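Local coordinates for protein quinoline 2-oxidoreductase large subunit (Pseudomonas putida, PDB 1T3Q) that probably hydroxylates quinoline at carbon 2 as the molybdenum-bearing large subunit of a xanthine dehydrogenase family enzyme, holding a molybdopterin cytosine dinucleotide cofactor, at residues B[424-429]-B[637-642]. Numbering follows the deposited sequence.
Sequences GTYLQT and LANGGH
Asn639, on strand 636-649, points toward the start of helix 426-437 and contributes more to this contact than any other residue. Its CB meets the edge of the Tyr426 ring, in the ring plane, with CE1 3.6 Å away. From there CG stands between the backbone N and the carbonyl carbon (chi1 71°), which directs the amide toward the Gly424-Thr425 backbone and brings CG to 3.6 Å from Thr425 N. The amide plane is turned 86° from the ring. One tip position lies by Thr425 N and Gly424 CA, the other between the hydroxyls of Thr425 and Thr429. Thr425 OG1 is hydrogen-bonded to Asp665 on the neighbouring strand 655-665, whose backbone also pairs with Asn639.

Further along the helix, Thr429 turns its methyl onto the strand: CG2 lies 3.4 Å from Gly640 C and packs against the Gly640-Gly641 peptide. Its OG1 bonds back to Thr425 O at 2.8 Å, from 44° out of the carbonyl plane, and that oxygen also accepts from Thr429 N. With an alanine in place of Thr429, both OG1 and CG2 are gone, which is likely to open a gap over the glycine peptide and leave Thr425 O without its hydroxyl donor.

The buried amide thus has polar surroundings at the helix start, while carbon contacts at Tyr426 and Thr429 pack the helix on the sheet, consistent with fixing its position on strand 636-649.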
loop_
_atom_site.group_PDB
_atom_site.type_symbol
_atom_site.label_atom_id
_atom_site.label_comp_id
_atom_site.label_asym_id
_atom_site.label_seq_id
_atom_site.Cartn_x
_atom_site.Cartn_y
_atom_site.Cartn_z
ATOM N N GLY B 424 -39.823 20.468 -12.423
ATOM C CA GLY B 424 -38.958 21.438 -11.770
ATOM C C GLY B 424 -39.768 22.538 -11.113
ATOM O O GLY B 424 -40.976 22.642 -11.339
ATOM N N THR B 425 -39.106 23.369 -10.314
ATOM C CA THR B 425 -39.778 24.453 -9.604
ATOM C C THR B 425 -39.369 25.847 -10.068
ATOM O O THR B 425 -39.102 26.725 -9.247
ATOM C CB THR B 425 -39.509 24.343 -8.094
ATOM O OG1 THR B 425 -38.106 24.130 -7.876
ATOM C CG2 THR B 425 -40.294 23.187 -7.495
ATOM N N TYR B 426 -39.341 26.065 -11.377
ATOM C CA TYR B 426 -38.942 27.362 -11.906
ATOM C C TYR B 426 -39.737 28.526 -11.330
ATOM O O TYR B 426 -39.162 29.449 -10.757
ATOM C CB TYR B 426 -39.070 27.386 -13.432
ATOM C CG TYR B 426 -38.362 26.268 -14.167
ATOM C CD1 TYR B 426 -37.327 25.543 -13.571
ATOM C CD2 TYR B 426 -38.708 25.961 -15.481
ATOM C CE1 TYR B 426 -36.655 24.542 -14.271
ATOM C CE2 TYR B 426 -38.046 24.968 -16.188
ATOM C CZ TYR B 426 -37.021 24.261 -15.582
ATOM O OH TYR B 426 -36.360 23.287 -16.294
ATOM N N LEU B 427 -41.058 28.490 -11.495
ATOM C CA LEU B 427 -41.910 29.562 -10.997
ATOM C C LEU B 427 -41.793 29.739 -9.491
ATOM O O LEU B 427 -41.606 30.853 -9.005
ATOM C CB LEU B 427 -43.382 29.310 -11.358
ATOM C CG LEU B 427 -44.334 30.413 -10.870
ATOM C CD1 LEU B 427 -43.924 31.746 -11.483
ATOM C CD2 LEU B 427 -45.770 30.080 -11.243
ATOM N N GLN B 428 -41.906 28.641 -8.753
ATOM C CA GLN B 428 -41.827 28.706 -7.299
ATOM C C GLN B 428 -40.484 29.255 -6.826
ATOM O O GLN B 428 -40.407 29.897 -5.776
ATOM C CB GLN B 428 -42.091 27.329 -6.686
ATOM C CG GLN B 428 -41.970 27.298 -5.171
ATOM C CD GLN B 428 -42.591 26.059 -4.545
ATOM O OE1 GLN B 428 -42.637 24.988 -5.159
ATOM N NE2 GLN B 428 -43.058 26.196 -3.309
ATOM N N THR B 429 -39.430 29.019 -7.602
ATOM C CA THR B 429 -38.108 29.535 -7.237
ATOM C C THR B 429 -38.091 31.061 -7.321
ATOM O O THR B 429 -37.583 31.737 -6.429
ATOM C CB THR B 429 -37.008 28.966 -8.158
ATOM O OG1 THR B 429 -36.788 27.588 -7.834
ATOM C CG2 THR B 429 -35.714 29.738 -7.987
ATOM N N LEU B 637 -32.819 17.286 -14.903
ATOM C CA LEU B 637 -32.653 18.718 -14.697
ATOM C C LEU B 637 -32.933 19.224 -13.290
ATOM O O LEU B 637 -34.022 19.031 -12.766
ATOM C CB LEU B 637 -33.556 19.485 -15.658
ATOM C CG LEU B 637 -33.451 19.114 -17.139
ATOM C CD1 LEU B 637 -34.433 19.942 -17.945
ATOM C CD2 LEU B 637 -32.025 19.332 -17.619
ATOM N N ALA B 638 -31.941 19.874 -12.688
ATOM C CA ALA B 638 -32.111 20.460 -11.361
ATOM C C ALA B 638 -32.361 21.936 -11.638
ATOM O O ALA B 638 -32.190 22.389 -12.771
ATOM C CB ALA B 638 -30.847 20.282 -10.532
ATOM N N ASN B 639 -32.763 22.699 -10.627
ATOM C CA ASN B 639 -33.011 24.117 -10.854
ATOM C C ASN B 639 -32.900 24.915 -9.570
ATOM O O ASN B 639 -32.811 24.350 -8.481
ATOM C CB ASN B 639 -34.404 24.323 -11.478
ATOM C CG ASN B 639 -35.530 24.047 -10.498
ATOM O OD1 ASN B 639 -35.989 24.944 -9.789
ATOM N ND2 ASN B 639 -35.967 22.800 -10.441
ATOM N N GLY B 640 -32.893 26.232 -9.707
ATOM C CA GLY B 640 -32.800 27.084 -8.543
ATOM C C GLY B 640 -32.650 28.530 -8.943
ATOM O O GLY B 640 -32.888 28.902 -10.095
ATOM N N GLY B 641 -32.252 29.352 -7.983
ATOM C CA GLY B 641 -32.071 30.759 -8.254
ATOM C C GLY B 641 -31.144 31.375 -7.230
ATOM O O GLY B 641 -30.952 30.827 -6.146
ATOM N N HIS B 642 -30.556 32.509 -7.590
ATOM C CA HIS B 642 -29.657 33.223 -6.703
ATOM C C HIS B 642 -29.922 34.705 -6.841
ATOM O O HIS B 642 -30.300 35.182 -7.911
ATOM C CB HIS B 642 -28.190 32.966 -7.063
ATOM C CG HIS B 642 -27.790 31.528 -6.994
ATOM N ND1 HIS B 642 -27.940 30.662 -8.054
ATOM C CD2 HIS B 642 -27.270 30.796 -5.980
ATOM C CE1 HIS B 642 -27.532 29.457 -7.697
ATOM N NE2 HIS B 642 -27.121 29.511 -6.441
#